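Local coordinates for protein cycloalternan-forming enzyme (Listeria monocytogenes serovar 1/2a, PDB 5F7U) that is a multidomain member of glycoside hydrolase family 31, combining a TIM barrel with several beta domains and a family 6 carbohydrate-binding module, at residues R647-A652 with Q692-T697; A652-I657 with V769-G774; Y785-D788 with L792-F795. The protein carries 1 engineered substitution. All blocks are in the same frame, centred on the assembly; numbering follows the deposited sequence.

Contact 1: R647-A652 with Q692-T697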
# COMPACT_ATOMS: atom_id res chain seq x y z
N ARG A 647 -18.41 -6.43 -5.79
CA ARG A 647 -17.58 -6.47 -4.56
C ARG A 647 -16.30 -5.68 -4.73
O ARG A 647 -15.90 -4.93 -3.83
CB ARG A 647 -17.28 -7.92 -4.14
CG ARG A 647 -18.49 -8.74 -3.72
CD ARG A 647 -19.24 -8.08 -2.56
NE ARG A 647 -20.17 -8.97 -1.88
CZ ARG A 647 -21.06 -8.57 -0.99
NH1 ARG A 647 -21.12 -7.28 -0.63
NH2 ARG A 647 -21.87 -9.46 -0.44
N ALA A 648 -15.67 -5.85 -5.89
CA ALA A 648 -14.43 -5.17 -6.23
C ALA A 648 -14.66 -3.66 -6.38
O ALA A 648 -13.85 -2.87 -5.89
CB ALA A 648 -13.85 -5.75 -7.51
N THR A 649 -15.75 -3.29 -7.05
CA THR A 649 -16.13 -1.88 -7.21
C THR A 649 -16.20 -1.17 -5.86
O THR A 649 -15.61 -0.10 -5.70
CB THR A 649 -17.50 -1.76 -7.90
OG1 THR A 649 -17.39 -2.20 -9.25
CG2 THR A 649 -18.04 -0.33 -7.86
N ALA A 650 -16.89 -1.78 -4.90
CA ALA A 650 -17.11 -1.16 -3.59
C ALA A 650 -15.77 -0.95 -2.88
O ALA A 650 -15.51 0.14 -2.33
CB ALA A 650 -18.02 -2.04 -2.75
N MET A 651 -14.94 -1.99 -2.87
CA MET A 651 -13.63 -1.87 -2.22
C MET A 651 -12.78 -0.81 -2.95
O MET A 651 -12.16 0.03 -2.30
CB MET A 651 -12.93 -3.22 -2.13
CG MET A 651 -11.53 -3.16 -1.50
SD MET A 651 -10.26 -2.79 -2.73
CE MET A 651 -8.87 -2.42 -1.69
N ALA A 652 -12.78 -0.84 -4.29
CA ALA A 652 -11.93 0.05 -5.09
C ALA A 652 -12.27 1.52 -4.85
O ALA A 652 -11.37 2.38 -4.79
CB ALA A 652 -12.04 -0.28 -6.58
N GLN A 692 -22.22 3.30 -9.93
CA GLN A 692 -22.50 4.73 -9.71
C GLN A 692 -22.57 5.08 -8.23
O GLN A 692 -21.97 6.07 -7.81
CB GLN A 692 -23.82 5.11 -10.40
CG GLN A 692 -23.73 5.14 -11.92
CD GLN A 692 -25.09 5.26 -12.57
OE1 GLN A 692 -26.11 4.99 -11.94
NE2 GLN A 692 -25.12 5.69 -13.84
N LYS A 693 -23.24 4.25 -7.43
CA LYS A 693 -23.34 4.51 -5.99
C LYS A 693 -21.94 4.66 -5.40
O LYS A 693 -21.67 5.62 -4.69
CB LYS A 693 -24.12 3.42 -5.27
CG LYS A 693 -24.15 3.60 -3.75
CD LYS A 693 -25.12 2.66 -3.04
CE LYS A 693 -24.53 1.26 -2.85
NZ LYS A 693 -25.28 0.45 -1.84
N TYR A 694 -21.07 3.70 -5.69
CA TYR A 694 -19.72 3.72 -5.12
C TYR A 694 -18.83 4.82 -5.69
O TYR A 694 -18.13 5.49 -4.93
CB TYR A 694 -19.07 2.33 -5.17
CG TYR A 694 -19.74 1.48 -4.14
CD1 TYR A 694 -19.54 1.72 -2.78
CD2 TYR A 694 -20.68 0.51 -4.51
CE1 TYR A 694 -20.22 1.01 -1.81
CE2 TYR A 694 -21.37 -0.22 -3.54
CZ TYR A 694 -21.13 0.03 -2.20
OH TYR A 694 -21.82 -0.68 -1.24
N LEU A 695 -18.85 5.01 -7.01
CA LEU A 695 -18.10 6.12 -7.59
C LEU A 695 -18.58 7.48 -7.05
O LEU A 695 -17.75 8.34 -6.71
CB LEU A 695 -18.14 6.11 -9.11
CG LEU A 695 -17.43 7.29 -9.81
CD1 LEU A 695 -15.96 7.43 -9.39
CD2 LEU A 695 -17.57 7.19 -11.32
N TYR A 696 -19.89 7.68 -6.98
CA TYR A 696 -20.41 8.96 -6.46
C TYR A 696 -20.06 9.13 -4.99
O TYR A 696 -19.70 10.23 -4.57
CB TYR A 696 -21.92 9.12 -6.66
CG TYR A 696 -22.42 8.97 -8.10
CD1 TYR A 696 -21.57 9.14 -9.21
CD2 TYR A 696 -23.78 8.72 -8.34
CE1 TYR A 696 -22.05 8.99 -10.51
CE2 TYR A 696 -24.27 8.58 -9.63
CZ TYR A 696 -23.40 8.72 -10.71
OH TYR A 696 -23.91 8.57 -11.97
N THR A 697 -20.14 8.05 -4.22
CA THR A 697 -19.70 8.10 -2.82
C THR A 697 -18.24 8.55 -2.71
O THR A 697 -17.91 9.42 -1.87
CB THR A 697 -19.95 6.77 -2.06
OG1 THR A 697 -21.36 6.52 -2.05
CG2 THR A 697 -19.49 6.87 -0.62
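The phenol ring of Tyr-694 lies almost flat against helix 642-653, with the methyl of Ala-650 over one face. Ala-650 CB stands 3.7 Å from the centroid of the Tyr-694 ring and only 8° off its normal, a well-centred CH-pi contact. The backbone shares in it, since Ala-650 CA comes to 3.8 Å from Tyr-694 CG, the root of the ring. Beside this, Thr-649 brings its CG2 methyl to 3.9 Å from Tyr-694 CB, meeting the ring obliquely. The CG of Tyr-694 lies opposite its own carbonyl carbon (chi1 -73°), and this extends the ring from helix 687-700 across to its neighbour.

Alanine suits the central place because a single methyl lets a whole aromatic face settle on the helix: the CA atoms of Ala-650 and Tyr-694 are 5.7 Å apart. Threonine serves on its flank by dividing its two branches. Its methyl, trans to the backbone N, is spent on the apolar contact, while OG1 turns back to bond the carbonyl of Tyr-645 in its own helix. In helix 687-700, Thr-697 OG1 bonds back to Lys-693 O at 2.8 Å, from the face opposite to that used by Thr-697 N. The hydroxyl of the buried Tyr-694 is bonded to the carbonyl O of Asp-790.

Both helices belong to the family 31 TIM barrel. Helix 642-653 connects barrel strands 628-631 and 657-660, packing Met-651 and Ala-652 on Trp-630, and Met-651 also touches helix 607-622; helix 687-700 comes after the last barrel strand, with helix 675-682 between.

Contact 2: A652-I657 with V769-G774. With GLC (alpha-D-glucopyranose), chain B.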
# COMPACT_ATOMS: atom_id res chain seq x y z
N ALA A 652 -12.78 -0.84 -4.29
CA ALA A 652 -11.93 0.05 -5.09
C ALA A 652 -12.27 1.52 -4.85
O ALA A 652 -11.37 2.38 -4.79
CB ALA A 652 -12.04 -0.28 -6.58
N ALA A 653 -13.56 1.80 -4.70
CA ALA A 653 -14.03 3.16 -4.44
C ALA A 653 -13.57 3.64 -3.06
O ALA A 653 -13.47 4.85 -2.83
CB ALA A 653 -15.55 3.23 -4.56
N PHE A 654 -13.24 2.70 -2.18
CA PHE A 654 -12.70 2.99 -0.83
C PHE A 654 -11.24 2.56 -0.70
O PHE A 654 -10.81 2.09 0.38
CB PHE A 654 -13.57 2.33 0.27
CG PHE A 654 -14.84 3.08 0.56
CD1 PHE A 654 -15.95 2.93 -0.27
CD2 PHE A 654 -14.92 4.00 1.63
CE1 PHE A 654 -17.14 3.64 -0.03
CE2 PHE A 654 -16.10 4.70 1.89
CZ PHE A 654 -17.21 4.52 1.05
N ALA A 655 -10.48 2.69 -1.80
CA ALA A 655 -9.04 2.41 -1.76
C ALA A 655 -8.28 3.66 -2.22
O ALA A 655 -8.92 4.62 -2.67
CB ALA A 655 -8.71 1.18 -2.60
N PRO A 656 -6.94 3.70 -2.04
CA PRO A 656 -6.23 4.96 -2.31
C PRO A 656 -6.40 5.45 -3.76
O PRO A 656 -6.68 6.63 -3.96
CB PRO A 656 -4.76 4.61 -2.01
CG PRO A 656 -4.86 3.53 -0.98
CD PRO A 656 -6.02 2.69 -1.45
N ILE A 657 -6.29 4.54 -4.72
CA ILE A 657 -6.43 4.87 -6.15
C ILE A 657 -7.41 3.87 -6.78
O ILE A 657 -7.25 2.65 -6.64
CB ILE A 657 -5.07 4.80 -6.92
CG1 ILE A 657 -3.97 5.68 -6.28
CG2 ILE A 657 -5.26 5.09 -8.42
CD1 ILE A 657 -4.21 7.19 -6.35
N VAL A 769 -19.78 4.06 13.95
CA VAL A 769 -21.11 4.34 13.45
C VAL A 769 -21.13 4.05 11.95
O VAL A 769 -20.27 4.52 11.22
CB VAL A 769 -21.54 5.81 13.74
CG1 VAL A 769 -22.90 6.10 13.12
CG2 VAL A 769 -21.56 6.07 15.24
N ASP A 770 -22.11 3.26 11.53
CA ASP A 770 -22.33 2.91 10.12
C ASP A 770 -22.58 4.20 9.34
O ASP A 770 -23.53 4.92 9.62
CB ASP A 770 -23.54 1.97 10.08
CG ASP A 770 -23.86 1.44 8.70
OD1 ASP A 770 -23.73 2.18 7.71
OD2 ASP A 770 -24.28 0.26 8.65
N ILE A 771 -21.72 4.51 8.37
CA ILE A 771 -21.84 5.80 7.66
C ILE A 771 -23.06 5.91 6.74
O ILE A 771 -23.42 7.02 6.32
CB ILE A 771 -20.55 6.23 6.92
CG1 ILE A 771 -20.28 5.33 5.70
CG2 ILE A 771 -19.37 6.21 7.90
CD1 ILE A 771 -19.24 5.87 4.73
N TRP A 772 -23.66 4.78 6.40
CA TRP A 772 -24.75 4.73 5.43
C TRP A 772 -26.10 4.98 6.07
O TRP A 772 -27.01 5.46 5.41
CB TRP A 772 -24.79 3.36 4.76
CG TRP A 772 -23.49 2.95 4.15
CD1 TRP A 772 -22.61 2.01 4.63
CD2 TRP A 772 -22.93 3.43 2.92
NE1 TRP A 772 -21.52 1.89 3.78
CE2 TRP A 772 -21.70 2.75 2.73
CE3 TRP A 772 -23.35 4.38 1.97
CZ2 TRP A 772 -20.88 2.98 1.61
CZ3 TRP A 772 -22.53 4.61 0.84
CH2 TRP A 772 -21.31 3.91 0.68
N ASN A 773 -26.23 4.63 7.35
CA ASN A 773 -27.55 4.54 8.00
C ASN A 773 -27.62 4.97 9.48
O ASN A 773 -28.72 5.01 10.06
CB ASN A 773 -28.15 3.13 7.80
CG ASN A 773 -27.30 2.01 8.42
OD1 ASN A 773 -26.72 2.16 9.50
ND2 ASN A 773 -27.20 0.88 7.71
N GLY A 774 -26.48 5.27 10.11
CA GLY A 774 -26.47 5.68 11.51
C GLY A 774 -26.57 4.57 12.54
O GLY A 774 -26.82 4.85 13.73
C1 GLC B . -27.36 -2.86 7.94
C2 GLC B . -26.63 -4.21 8.08
C3 GLC B . -26.69 -4.66 9.55
C4 GLC B . -26.17 -3.56 10.49
C5 GLC B . -26.99 -2.28 10.27
C6 GLC B . -26.57 -1.08 11.12
O2 GLC B . -27.27 -5.17 7.24
O3 GLC B . -25.97 -5.89 9.72
O4 GLC B . -26.25 -3.97 11.85
O5 GLC B . -26.85 -1.90 8.89
O6 GLC B . -25.19 -0.80 10.89
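Phe-654 and Trp-772 each carry CG trans to the carbonyl carbon (chi1 -78° and -54°), and from opposite directions their rings converge obliquely. Phe-654 CZ comes to 4.0 Å from Trp-772 CZ2, and Phe-654 CE2 lies 4.4 Å from Ile-771 CD1. The backbones stay well apart, with 12.8 Å between the CA atoms of Phe-654 and Ile-771, so the gap is bridged by large side chains, the rings of Phe-654 and Trp-772, with Ile-771 CD1 beside them.

Behind the tryptophan the chain turns tightly. Asp-770 OD1 accepts from Trp-772 N at 2.9 Å, forming an Asx turn, and Gly-774, whose positive phi favours glycine, bonds back to the carbonyl of Asp-770. The turn presents polar groups to the glucose of chain B: its O6 donates to Asp-770 OD2 at 2.6 Å, and Asn-773 ND2 donates to its O5 at 3.0 Å. Gly-775 N holds Asn-773 OD1. One turn thus packs on the barrel and binds sugar.

Phe-654 follows helix 642-653 and also touches Tyr-694 and Thr-697 of helix 687-700, while Ile-771, just beyond strand 767-770, packs on Val-794 and Ala-796 of the adjacent strand 794-797.

Contact 3: Y785-D788 with L792-F795. With GLC (alpha-D-glucopyranose), chain B; GLC (alpha-D-glucopyranose), chain C.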
# COMPACT_ATOMS: atom_id res chain seq x y z
N TYR A 785 -22.18 -8.37 10.07
CA TYR A 785 -22.89 -7.36 9.28
C TYR A 785 -23.49 -8.02 8.05
O TYR A 785 -22.76 -8.65 7.26
CB TYR A 785 -21.90 -6.25 8.87
CG TYR A 785 -22.49 -4.96 8.31
CD1 TYR A 785 -22.89 -4.88 6.98
CD2 TYR A 785 -22.56 -3.80 9.10
CE1 TYR A 785 -23.39 -3.69 6.44
CE2 TYR A 785 -23.05 -2.61 8.58
CZ TYR A 785 -23.46 -2.56 7.25
OH TYR A 785 -23.94 -1.39 6.72
N TYR A 786 -24.81 -7.89 7.88
CA TYR A 786 -25.43 -8.42 6.67
C TYR A 786 -25.15 -7.46 5.52
O TYR A 786 -25.58 -6.30 5.54
CB TYR A 786 -26.95 -8.65 6.83
CG TYR A 786 -27.58 -9.08 5.52
CD1 TYR A 786 -27.35 -10.35 4.99
CD2 TYR A 786 -28.38 -8.19 4.78
CE1 TYR A 786 -27.91 -10.75 3.77
CE2 TYR A 786 -28.94 -8.57 3.56
CZ TYR A 786 -28.71 -9.84 3.06
OH TYR A 786 -29.28 -10.21 1.88
N ALA A 787 -24.45 -7.97 4.51
CA ALA A 787 -24.14 -7.16 3.33
C ALA A 787 -24.49 -7.94 2.07
O ALA A 787 -23.76 -8.87 1.66
CB ALA A 787 -22.66 -6.78 3.33
N ASP A 788 -25.60 -7.56 1.45
CA ASP A 788 -25.92 -8.13 0.14
C ASP A 788 -24.89 -7.62 -0.85
O ASP A 788 -24.00 -6.84 -0.49
CB ASP A 788 -27.36 -7.81 -0.29
CG ASP A 788 -27.61 -6.33 -0.60
OD1 ASP A 788 -26.68 -5.55 -0.94
OD2 ASP A 788 -28.79 -5.94 -0.53
N LEU A 792 -21.59 -2.38 1.29
CA LEU A 792 -20.22 -2.39 1.83
C LEU A 792 -20.25 -1.85 3.26
O LEU A 792 -20.59 -0.68 3.44
CB LEU A 792 -19.32 -1.47 0.97
CG LEU A 792 -17.86 -1.27 1.41
CD1 LEU A 792 -17.04 -2.52 1.12
CD2 LEU A 792 -17.26 -0.11 0.65
N PRO A 793 -19.86 -2.65 4.27
CA PRO A 793 -19.81 -2.10 5.65
C PRO A 793 -18.71 -1.05 5.77
O PRO A 793 -17.55 -1.35 5.50
CB PRO A 793 -19.45 -3.32 6.52
CG PRO A 793 -19.70 -4.52 5.64
CD PRO A 793 -19.48 -4.07 4.22
N VAL A 794 -19.07 0.18 6.13
CA VAL A 794 -18.09 1.25 6.39
C VAL A 794 -18.54 2.00 7.64
O VAL A 794 -19.71 2.38 7.73
CB VAL A 794 -17.93 2.26 5.23
CG1 VAL A 794 -16.84 3.27 5.55
CG2 VAL A 794 -17.56 1.56 3.91
N PHE A 795 -17.62 2.21 8.58
CA PHE A 795 -17.94 2.82 9.88
C PHE A 795 -17.01 3.98 10.20
O PHE A 795 -15.81 3.93 9.91
CB PHE A 795 -17.81 1.80 11.01
CG PHE A 795 -18.45 0.47 10.71
CD1 PHE A 795 -17.77 -0.49 9.95
CD2 PHE A 795 -19.74 0.18 11.19
CE1 PHE A 795 -18.36 -1.71 9.66
CE2 PHE A 795 -20.32 -1.06 10.92
CZ PHE A 795 -19.63 -2.00 10.15
C1 GLC B . -27.36 -2.86 7.94
C2 GLC B . -26.63 -4.21 8.08
C3 GLC B . -26.69 -4.66 9.55
C4 GLC B . -26.17 -3.56 10.49
C5 GLC B . -26.99 -2.28 10.27
C6 GLC B . -26.57 -1.08 11.12
O2 GLC B . -27.27 -5.17 7.24
O3 GLC B . -25.97 -5.89 9.72
O4 GLC B . -26.25 -3.97 11.85
O5 GLC B . -26.85 -1.90 8.89
O6 GLC B . -25.19 -0.80 10.89
C1 GLC C . -31.93 -8.09 7.27
C2 GLC C . -32.81 -6.95 7.83
C3 GLC C . -32.00 -5.67 8.16
C4 GLC C . -30.92 -6.13 9.15
C5 GLC C . -29.99 -7.20 8.55
C6 GLC C . -29.56 -8.21 9.63
O1 GLC C . -32.27 -8.43 5.92
O2 GLC C . -33.95 -6.69 7.00
O3 GLC C . -32.95 -4.64 8.57
O4 GLC C . -30.11 -5.06 9.65
O5 GLC C . -30.51 -7.83 7.36
O6 GLC C . -30.15 -9.51 9.52
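Tyr-785 opens the segment with its ring held between protein and sugar. Its CG lies anti to the backbone N (chi1 -167°), which lays the ring between Pro-793 and the glucose of chain B. Pro-793 CB sits 3.8 Å from the centroid of the Tyr-785 ring, 9° off its normal, in a CH-pi contact, and C2 of the chain B glucose lies over the opposite face, 3.6 Å above the plane. Proline suits this place as a rigid apolar backing for the ring. Phe-795 meets the tyrosine with its planes nearly perpendicular, at 87°, and its CZ lies 3.6 Å from Tyr-785 CD2. The hydroxyl of Tyr-785 is bonded to Asp-770 OD2, which fixes the far end of the ring.

Tyr-786 points away from the other segment, and the root of its side chain passes the chain C glucose, with CD2 3.4 Å from O5 of that sugar. Its backbone grips the chain B glucose: Tyr-786 N donates to O3 at 3.0 Å, and O2 donates to Tyr-786 O at 2.7 Å. Ala-787, again facing inward, places a small CB 4.3 Å from Pro-793 CD. Asp-788, in the loop that follows the strand, has OD1 bonded to both Asp-790 N and Thr-791 OG1.

Within the family 31 C-terminal domain, strand 781-786 pairs antiparallel with strand 758-763, whereas strand 794-797 lies between strands 746-748 and 767-770 of another sheet, so the contact joins two sheets.

Contact 1 joins two helices of the TIM barrel, contact 2 connects the barrel to the C-terminal beta domain, and contact 3 lies within that domain. The centres of contacts 1 and 2 are about 9 Å apart, as are those of contacts 2 and 3. Contacts 1 and 2 share Ala-652 and helix 642-653, and their segments alternate along the chain; contact 3 comes last. Strands 767-770 and 794-797, neighbours in one sheet, tie contact 2 to contact 3, and both touch the chain B glucose. Arg-647 also bonds Ala-787 O directly across the domain boundary. Continuous packing therefore runs from the barrel helices to a glycan pocket that the C-terminal domain shares with the family 6 carbohydrate-binding module.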